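Long-range contacts in afamin (Homo sapiens, PDB 6FAK), which carries hydrophobic molecules in body fluids, binding vitamin E and keeping lipidated Wnt proteins soluble and active: residues A[32-37]-A[102-107]; A[68-73]-A[248-253]. All coordinates share one frame; numbering follows the deposited sequence. Where two conformers were deposited one is given.

Contact 1. Residues A[32-37]-A[102-107]. With NAG (2-acetamido-2-deoxy-beta-D-glucopyranose), chain B.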
ATOM      1  N   GLN A  32       2.791 -16.341   3.290  1.00 22.60           N
ATOM      2  CA  GLN A  32       1.836 -15.245   3.561  1.00 22.34           C
ATOM      3  C   GLN A  32       0.691 -15.678   4.493  1.00 22.25           C
ATOM      4  O   GLN A  32       0.314 -14.918   5.368  1.00 22.29           O
ATOM      5  CB  GLN A  32       1.245 -14.671   2.259  1.00 22.12           C
ATOM      6  CG  GLN A  32       2.281 -14.012   1.372  1.00 22.22           C
ATOM      7  CD  GLN A  32       1.665 -13.297   0.188  1.00 22.35           C
ATOM      8  OE1 GLN A  32       0.798 -13.868  -0.503  1.00 22.50           O
ATOM      9  NE2 GLN A  32       2.153 -12.066  -0.088  1.00 22.39           N
ATOM     10  N   TYR A  33       0.114 -16.862   4.253  1.00 22.33           N
ATOM     11  CA  TYR A  33      -0.942 -17.373   5.086  1.00 22.39           C
ATOM     12  C   TYR A  33      -0.509 -17.754   6.506  1.00 22.55           C
ATOM     13  O   TYR A  33      -1.263 -17.567   7.468  1.00 22.60           O
ATOM     14  CB  TYR A  33      -1.646 -18.546   4.387  1.00 22.65           C
ATOM     15  CG  TYR A  33      -2.672 -18.088   3.338  1.00 22.65           C
ATOM     16  CD1 TYR A  33      -3.709 -17.208   3.671  1.00 22.60           C
ATOM     17  CD2 TYR A  33      -2.641 -18.575   2.058  1.00 22.84           C
ATOM     18  CE1 TYR A  33      -4.657 -16.824   2.733  1.00 22.61           C
ATOM     19  CE2 TYR A  33      -3.582 -18.188   1.102  1.00 22.84           C
ATOM     20  CZ  TYR A  33      -4.574 -17.326   1.454  1.00 22.77           C
ATOM     21  OH  TYR A  33      -5.511 -16.961   0.511  1.00 22.96           O
ATOM     22  N   VAL A  34       0.691 -18.313   6.632  1.00 22.71           N
ATOM     23  CA  VAL A  34       1.178 -18.888   7.905  1.00 22.97           C
ATOM     24  C   VAL A  34       2.572 -18.314   8.104  1.00 23.37           C
ATOM     25  O   VAL A  34       3.613 -18.921   7.753  1.00 23.48           O
ATOM     26  CB  VAL A  34       1.182 -20.444   7.906  1.00 23.37           C
ATOM     27  CG1 VAL A  34       1.458 -20.952   9.316  1.00 23.69           C
ATOM     28  CG2 VAL A  34      -0.147 -21.025   7.428  1.00 23.35           C
ATOM     29  N   GLN A  35       2.574 -17.087   8.576  1.00 23.54           N
ATOM     30  CA  GLN A  35       3.782 -16.291   8.611  1.00 24.02           C
ATOM     31  C   GLN A  35       4.779 -16.783   9.674  1.00 24.89           C
ATOM     32  O   GLN A  35       5.929 -16.382   9.645  1.00 24.93           O
ATOM     33  CB  GLN A  35       3.418 -14.815   8.879  1.00 23.72           C
ATOM     34  CG  GLN A  35       2.692 -14.159   7.711  1.00 23.35           C
ATOM     35  CD  GLN A  35       1.944 -12.974   8.166  1.00 23.29           C
ATOM     36  OE1 GLN A  35       0.824 -13.122   8.602  1.00 23.24           O
ATOM     37  NE2 GLN A  35       2.580 -11.791   8.138  1.00 23.49           N
ATOM     38  N   GLU A  36       4.302 -17.605  10.607  1.00 26.11           N
ATOM     39  CA  GLU A  36       5.148 -18.265  11.634  1.00 27.81           C
ATOM     40  C   GLU A  36       5.799 -19.545  11.138  1.00 28.35           C
ATOM     41  O   GLU A  36       6.725 -20.053  11.800  1.00 29.07           O
ATOM     42  CB  GLU A  36       4.335 -18.618  12.909  1.00 28.93           C
ATOM     43  CG  GLU A  36       3.526 -17.472  13.484  1.00 30.03           C
ATOM     44  CD  GLU A  36       2.140 -17.222  12.769  1.00 31.07           C
ATOM     45  OE1 GLU A  36       1.825 -17.889  11.723  1.00 30.61           O
ATOM     46  OE2 GLU A  36       1.365 -16.338  13.268  1.00 31.88           O
ATOM     47  N   ALA A  37       5.342 -20.098  10.011  1.00 28.36           N
ATOM     48  CA  ALA A  37       5.920 -21.341   9.493  1.00 28.85           C
ATOM     49  C   ALA A  37       7.411 -21.204   9.145  1.00 29.63           C
ATOM     50  O   ALA A  37       7.868 -20.139   8.658  1.00 29.27           O
ATOM     51  CB  ALA A  37       5.143 -21.874   8.310  1.00 28.93           C
ATOM     52  N   LEU A 102     -11.902 -17.772   4.066  1.00 27.88           N
ATOM     53  CA  LEU A 102     -12.101 -16.543   4.774  1.00 29.47           C
ATOM     54  C   LEU A 102     -11.263 -16.524   6.063  1.00 28.43           C
ATOM     55  O   LEU A 102     -10.555 -15.559   6.324  1.00 27.28           O
ATOM     56  CB  LEU A 102     -13.618 -16.335   5.081  1.00 31.18           C
ATOM     57  CG  LEU A 102     -14.016 -15.036   5.801  1.00 34.81           C
ATOM     58  CD1 LEU A 102     -13.661 -13.819   4.980  1.00 36.44           C
ATOM     59  CD2 LEU A 102     -15.522 -15.004   6.095  1.00 37.37           C
ATOM     60  N   CYS A 103     -11.323 -17.622   6.814  1.00 28.35           N
ATOM     61  CA  CYS A 103     -10.521 -17.767   8.006  1.00 29.22           C
ATOM     62  C   CYS A 103      -9.031 -17.607   7.699  1.00 28.18           C
ATOM     63  O   CYS A 103      -8.348 -16.920   8.445  1.00 29.63           O
ATOM     64  CB  CYS A 103     -10.799 -19.139   8.665  1.00 30.89           C
ATOM     65  SG  CYS A 103     -10.048 -19.358  10.263  1.00 34.29           S
ATOM     66  N   PHE A 104      -8.548 -18.215   6.624  1.00 26.79           N
ATOM     67  CA  PHE A 104      -7.134 -18.112   6.212  1.00 26.46           C
ATOM     68  C   PHE A 104      -6.717 -16.649   5.892  1.00 25.20           C
ATOM     69  O   PHE A 104      -5.641 -16.185   6.293  1.00 24.27           O
ATOM     70  CB  PHE A 104      -6.811 -19.057   5.049  1.00 27.63           C
ATOM     71  CG  PHE A 104      -6.248 -20.369   5.495  1.00 29.07           C
ATOM     72  CD1 PHE A 104      -4.965 -20.439   6.031  1.00 30.37           C
ATOM     73  CD2 PHE A 104      -7.006 -21.520   5.465  1.00 29.49           C
ATOM     74  CE1 PHE A 104      -4.443 -21.664   6.460  1.00 32.50           C
ATOM     75  CE2 PHE A 104      -6.491 -22.750   5.888  1.00 30.54           C
ATOM     76  CZ  PHE A 104      -5.206 -22.830   6.374  1.00 30.80           C
ATOM     77  N   PHE A 105      -7.606 -15.955   5.189  1.00 24.63           N
ATOM     78  CA  PHE A 105      -7.458 -14.547   4.935  1.00 24.64           C
ATOM     79  C   PHE A 105      -7.370 -13.701   6.209  1.00 25.02           C
ATOM     80  O   PHE A 105      -6.500 -12.833   6.304  1.00 24.53           O
ATOM     81  CB  PHE A 105      -8.579 -14.058   4.016  1.00 24.48           C
ATOM     82  CG  PHE A 105      -8.625 -12.585   3.858  1.00 24.35           C
ATOM     83  CD1 PHE A 105      -7.738 -11.945   3.024  1.00 24.32           C
ATOM     84  CD2 PHE A 105      -9.595 -11.825   4.492  1.00 24.61           C
ATOM     85  CE1 PHE A 105      -7.788 -10.560   2.870  1.00 24.24           C
ATOM     86  CE2 PHE A 105      -9.641 -10.447   4.340  1.00 24.65           C
ATOM     87  CZ  PHE A 105      -8.738  -9.833   3.522  1.00 24.54           C
ATOM     88  N   TYR A 106      -8.291 -13.930   7.159  1.00 25.78           N
ATOM     89  CA  TYR A 106      -8.239 -13.282   8.447  1.00 27.30           C
ATOM     90  C   TYR A 106      -7.017 -13.638   9.305  1.00 27.52           C
ATOM     91  O   TYR A 106      -6.705 -12.866  10.207  1.00 28.06           O
ATOM     92  CB  TYR A 106      -9.525 -13.462   9.277  1.00 29.96           C
ATOM     93  CG  TYR A 106     -10.732 -12.753   8.713  1.00 33.21           C
ATOM     94  CD1 TYR A 106     -10.645 -11.445   8.281  1.00 35.36           C
ATOM     95  CD2 TYR A 106     -11.978 -13.376   8.644  1.00 36.84           C
ATOM     96  CE1 TYR A 106     -11.735 -10.787   7.758  1.00 36.71           C
ATOM     97  CE2 TYR A 106     -13.091 -12.711   8.124  1.00 38.41           C
ATOM     98  CZ  TYR A 106     -12.948 -11.419   7.668  1.00 39.19           C
ATOM     99  OH  TYR A 106     -14.016 -10.692   7.174  1.00 44.57           O
ATOM    100  N   ASN A 107      -6.370 -14.764   9.037  1.00 26.79           N
ATOM    101  CA  ASN A 107      -5.176 -15.197   9.745  1.00 27.41           C
ATOM    102  C   ASN A 107      -3.923 -14.369   9.436  1.00 26.74           C
ATOM    103  O   ASN A 107      -2.958 -14.401  10.208  1.00 26.85           O
ATOM    104  CB  ASN A 107      -4.899 -16.673   9.418  1.00 27.79           C
ATOM    105  CG  ASN A 107      -3.932 -17.343  10.423  1.00 27.94           C
ATOM    106  OD1 ASN A 107      -4.203 -17.315  11.585  1.00 29.03           O
ATOM    107  ND2 ASN A 107      -2.838 -17.951   9.941  1.00 26.98           N
TER
HETATM  108  C1  NAG B   1     -15.368  -5.121   8.485  1.00 51.49           C
HETATM  109  C2  NAG B   1     -15.991  -6.488   8.744  1.00 62.91           C
HETATM  110  C3  NAG B   1     -16.715  -6.982   7.498  1.00 63.42           C
HETATM  111  C4  NAG B   1     -17.720  -5.935   7.037  1.00 61.35           C
HETATM  112  C5  NAG B   1     -17.055  -4.563   6.890  1.00 56.34           C
HETATM  113  C6  NAG B   1     -18.081  -3.490   6.539  1.00 56.86           C
HETATM  114  C7  NAG B   1     -15.163  -8.346  10.132  1.00 82.37           C
HETATM  115  C8  NAG B   1     -16.506  -8.360  10.811  1.00 79.81           C
HETATM  116  N2  NAG B   1     -14.971  -7.441   9.160  1.00 71.30           N
HETATM  117  O3  NAG B   1     -17.390  -8.218   7.779  1.00 63.18           O
HETATM  118  O4  NAG B   1     -18.300  -6.342   5.791  1.00 68.80           O
HETATM  119  O5  NAG B   1     -16.390  -4.193   8.109  1.00 49.41           O
HETATM  120  O6  NAG B   1     -19.034  -3.360   7.600  1.00 59.92           O
HETATM  121  O7  NAG B   1     -14.283  -9.127  10.455  1.00 92.10           O
HETATM  122  O   HOH W   1      -0.720 -18.877  11.688  1.00 25.55           O

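Contact 2. Residues A[68-73]-A[248-253]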
ATOM      1  N   LEU A  68     -10.896 -24.991  -6.860  1.00 54.57           N
ATOM      2  CA  LEU A  68     -10.267 -23.684  -6.675  1.00 52.74           C
ATOM      3  C   LEU A  68      -8.817 -23.919  -6.162  1.00 54.01           C
ATOM      4  O   LEU A  68      -8.574 -24.862  -5.375  1.00 49.04           O
ATOM      5  CB  LEU A  68     -11.083 -22.842  -5.708  1.00 55.93           C
ATOM      6  CG  LEU A  68     -10.795 -21.338  -5.585  1.00 58.27           C
ATOM      7  CD1 LEU A  68     -11.223 -20.514  -6.808  1.00 58.24           C
ATOM      8  CD2 LEU A  68     -11.500 -20.817  -4.339  1.00 55.01           C
ATOM      9  N   PRO A  69      -7.836 -23.132  -6.670  1.00 53.30           N
ATOM     10  CA  PRO A  69      -6.425 -23.422  -6.309  1.00 49.83           C
ATOM     11  C   PRO A  69      -6.166 -23.314  -4.818  1.00 39.96           C
ATOM     12  O   PRO A  69      -5.499 -24.137  -4.239  1.00 39.70           O
ATOM     13  CB  PRO A  69      -5.627 -22.353  -7.074  1.00 51.39           C
ATOM     14  CG  PRO A  69      -6.560 -21.842  -8.132  1.00 56.68           C
ATOM     15  CD  PRO A  69      -7.940 -21.946  -7.544  1.00 54.52           C
ATOM     16  N   ASN A  70      -6.737 -22.294  -4.221  1.00 39.12           N
ATOM     17  CA  ASN A  70      -6.625 -22.067  -2.797  1.00 38.23           C
ATOM     18  C   ASN A  70      -7.192 -23.211  -1.968  1.00 36.91           C
ATOM     19  O   ASN A  70      -6.612 -23.571  -0.952  1.00 33.58           O
ATOM     20  CB  ASN A  70      -7.354 -20.773  -2.383  1.00 37.54           C
ATOM     21  CG  ASN A  70      -6.442 -19.813  -1.728  1.00 34.33           C
ATOM     22  OD1 ASN A  70      -5.217 -20.068  -1.678  1.00 33.57           O
ATOM     23  ND2 ASN A  70      -6.993 -18.686  -1.239  1.00 33.88           N
ATOM     24  N   ASN A  71      -8.321 -23.767  -2.411  1.00 35.74           N
ATOM     25  CA  ASN A  71      -8.906 -24.916  -1.716  1.00 37.75           C
ATOM     26  C   ASN A  71      -7.951 -26.105  -1.710  1.00 36.05           C
ATOM     27  O   ASN A  71      -7.846 -26.791  -0.683  1.00 35.54           O
ATOM     28  CB  ASN A  71     -10.318 -25.283  -2.241  1.00 39.57           C
ATOM     29  CG  ASN A  71     -11.406 -24.313  -1.742  1.00 40.98           C
ATOM     30  OD1 ASN A  71     -11.240 -23.650  -0.699  1.00 36.91           O
ATOM     31  ND2 ASN A  71     -12.538 -24.235  -2.480  1.00 39.82           N
ATOM     32  N   VAL A  72      -7.184 -26.281  -2.779  1.00 35.26           N
ATOM     33  CA  VAL A  72      -6.162 -27.343  -2.829  1.00 36.04           C
ATOM     34  C   VAL A  72      -5.008 -27.067  -1.871  1.00 35.20           C
ATOM     35  O   VAL A  72      -4.673 -27.910  -1.060  1.00 34.78           O
ATOM     36  CB  VAL A  72      -5.602 -27.572  -4.266  1.00 38.76           C
ATOM     37  CG1 VAL A  72      -4.507 -28.638  -4.255  1.00 41.02           C
ATOM     38  CG2 VAL A  72      -6.739 -28.014  -5.219  1.00 39.85           C
ATOM     39  N   LEU A  73      -4.422 -25.872  -1.967  1.00 33.66           N
ATOM     40  CA  LEU A  73      -3.299 -25.450  -1.106  1.00 33.54           C
ATOM     41  C   LEU A  73      -3.643 -25.515   0.359  1.00 31.52           C
ATOM     42  O   LEU A  73      -2.860 -26.024   1.167  1.00 32.08           O
ATOM     43  CB  LEU A  73      -2.926 -24.018  -1.437  1.00 35.59           C
ATOM     44  CG  LEU A  73      -1.743 -23.439  -0.629  1.00 38.25           C
ATOM     45  CD1 LEU A  73      -0.470 -23.631  -1.456  1.00 40.13           C
ATOM     46  CD2 LEU A  73      -2.038 -21.982  -0.293  1.00 37.68           C
ATOM     47  N   CYS A 248      -6.600 -11.755  -5.810  1.00 26.86           N
ATOM     48  CA  CYS A 248      -5.329 -11.295  -5.325  1.00 26.34           C
ATOM     49  C   CYS A 248      -5.496 -10.827  -3.865  1.00 25.34           C
ATOM     50  O   CYS A 248      -4.631 -11.128  -3.034  1.00 24.75           O
ATOM     51  CB  CYS A 248      -4.762 -10.201  -6.222  1.00 26.58           C
ATOM     52  SG  CYS A 248      -4.232 -10.706  -7.884  1.00 27.57           S
ATOM     53  N   CYS A 249      -6.598 -10.124  -3.562  1.00 24.86           N
ATOM     54  CA  CYS A 249      -6.867  -9.651  -2.191  1.00 24.77           C
ATOM     55  C   CYS A 249      -7.096 -10.805  -1.208  1.00 24.94           C
ATOM     56  O   CYS A 249      -6.696 -10.714  -0.030  1.00 24.46           O
ATOM     57  CB  CYS A 249      -7.985  -8.627  -2.157  1.00 24.94           C
ATOM     58  SG  CYS A 249      -7.557  -7.042  -2.957  1.00 25.09           S
ATOM     59  N   GLU A 250      -7.732 -11.874  -1.690  1.00 25.22           N
ATOM     60  CA  GLU A 250      -7.878 -13.082  -0.924  1.00 25.85           C
ATOM     61  C   GLU A 250      -6.554 -13.710  -0.513  1.00 25.25           C
ATOM     62  O   GLU A 250      -6.437 -14.267   0.575  1.00 24.97           O
ATOM     63  CB  GLU A 250      -8.755 -14.103  -1.668  1.00 27.03           C
ATOM     64  CG  GLU A 250      -8.818 -15.422  -0.930  1.00 28.60           C
ATOM     65  CD  GLU A 250      -9.638 -16.493  -1.578  1.00 29.98           C
ATOM     66  OE1 GLU A 250     -10.402 -16.213  -2.548  1.00 30.43           O
ATOM     67  OE2 GLU A 250      -9.489 -17.631  -1.027  1.00 30.79           O
ATOM     68  N   GLY A 251      -5.568 -13.638  -1.395  1.00 25.07           N
ATOM     69  CA  GLY A 251      -4.327 -14.319  -1.225  1.00 25.18           C
ATOM     70  C   GLY A 251      -4.188 -15.595  -2.048  1.00 25.65           C
ATOM     71  O   GLY A 251      -3.267 -16.330  -1.835  1.00 25.55           O
ATOM     72  N   ASP A 252      -5.098 -15.830  -2.991  1.00 26.19           N
ATOM     73  CA  ASP A 252      -5.069 -17.005  -3.812  1.00 27.19           C
ATOM     74  C   ASP A 252      -4.001 -16.763  -4.917  1.00 27.16           C
ATOM     75  O   ASP A 252      -4.293 -16.169  -5.968  1.00 27.18           O
ATOM     76  CB  ASP A 252      -6.468 -17.258  -4.376  1.00 28.28           C
ATOM     77  CG  ASP A 252      -6.542 -18.544  -5.206  1.00 29.73           C
ATOM     78  OD1 ASP A 252      -5.510 -19.051  -5.721  1.00 29.55           O
ATOM     79  OD2 ASP A 252      -7.668 -19.016  -5.327  1.00 33.37           O
ATOM     80  N   VAL A 253      -2.790 -17.233  -4.674  0.51 27.07           N
ATOM     81  CA  VAL A 253      -1.631 -16.887  -5.540  0.51 27.45           C
ATOM     82  C   VAL A 253      -1.780 -17.366  -6.989  0.51 27.91           C
ATOM     83  O   VAL A 253      -1.517 -16.609  -7.919  0.51 27.76           O
ATOM     84  CB  VAL A 253      -0.286 -17.332  -4.939  0.51 27.60           C
ATOM     85  CG1 VAL A 253      -0.045 -16.640  -3.608  0.51 27.24           C
ATOM     86  CG2 VAL A 253      -0.217 -18.853  -4.772  0.51 28.25           C
TER
HETATM   87  O   HOH W   2      -2.783 -19.260  -2.404  1.00 31.84           O

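Contact 1. Residues A[32-37]-A[102-107]
In the first albumin domain, the last turn of helix 22-33 meets the end region of helix 97-106 in a small buried interface where Y33 faces F104 and N107. The aromatic pair is T-shaped: the edge of F104 is directed at the face of Y33, with centroids 5.7 Å apart and planes at 72°. Y33 reaches this place because CG lies anti to its own carbonyl carbon, beside the backbone N (chi1 -80°). The rim of the Y33 ring then runs along the neighbouring backbone, with CD1 3.4 Å from F104 O near the ring plane, while F104 CB packs against the same CD1 at 3.9 Å. V34 CG2 adds a looser apolar touch at the edge of the F104 ring, 4.4 Å from CE1.

A single direct hydrogen bond joins the segments. N107 ND2 donates to Y33 O over 3.0 Å, nearly along the carbonyl axis (C=O...N 163°), although the acceptor is tilted out of the N107 amide plane. ND2 also gives a bond to water 1 at 2.9 Å, and water 1 lies 2.7 Å from E36 OE1, bridging the two side chains. Two partners thus fix the amide's rotation. E36 OE2 forms a salt bridge with K109, and the hydroxyl of Y33 is bonded to E250 O and N70 ND2 outside this interface.

V34, the first residue to leave helical geometry, starts a type I beta turn. Two helix ends of the first albumin domain are thus joined by a side-chain-to-carbonyl bond beside an edge-to-face pair, in the largely helical albumin fold.

Contact 2. Residues A[68-73]-A[248-253]
N70 ND2 is gripped by two partners: it donates to E250 OE2 at 2.7 Å and is also hydrogen-bonded to Y33 OH. The bond to E250 has an N-H...O angle of 154°; the carboxylate oxygen lies in the N70 amide plane, but the donor meets it from above the carboxylate plane, 54° out. E250 reaches N70 with an extended chain, its CG anti to the backbone N, and its other oxygen, OE1, forms a salt bridge with R101.

The oxygen of the amide is held as well. N70 OD1 accepts a bond from water 2 at 2.7 Å, and that water accepts one from V253 N at 3.0 Å. Beside it the D252 carboxylate stacks on the amide, the planes 17° apart, with OD2 3.4 Å from N70 CB. D252 OD1 lies against P69 CB at 3.6 Å while capping Q255 N, so the N-cap carboxylate also forms a packing surface. Replacing N70 with an alanine would probably leave E250 OE2 and Y33 OH without their shared partner, water 2 without this acceptor, and D252 without the amide it stacks on.

G251, with a positive phi, is the C-prime residue of a Schellman motif ending helix 231-250, and D252 is the N-cap of helix 253-268. The start of helix 69-78 therefore packs on the junction between these two helices, with P69 touching the latter, L68 and N71 reaching R101 on helix 97-106, and V253 resting on helix 22-33.

In the fold
From the N terminus, the chain leaves helix 22-33 through 32-37, passes through 68-73 at the start of helix 69-78, and returns at 102-107, where contact 1 closes a loop of 64 intervening residues within the first albumin domain. Contact 2 closes a longer one, of 174 residues, when 248-253 in the second albumin domain meets 68-73. Because 68-73 lies inside the first loop and 248-253 beyond it, the two loops cross. The contact centres are 11 Å apart, and the hydroxyl of Y33 links the two. Contact 1 joins two helices of the first albumin domain, while contact 2 joins that domain to the second, within the region forming the hydrophobic-ligand pocket.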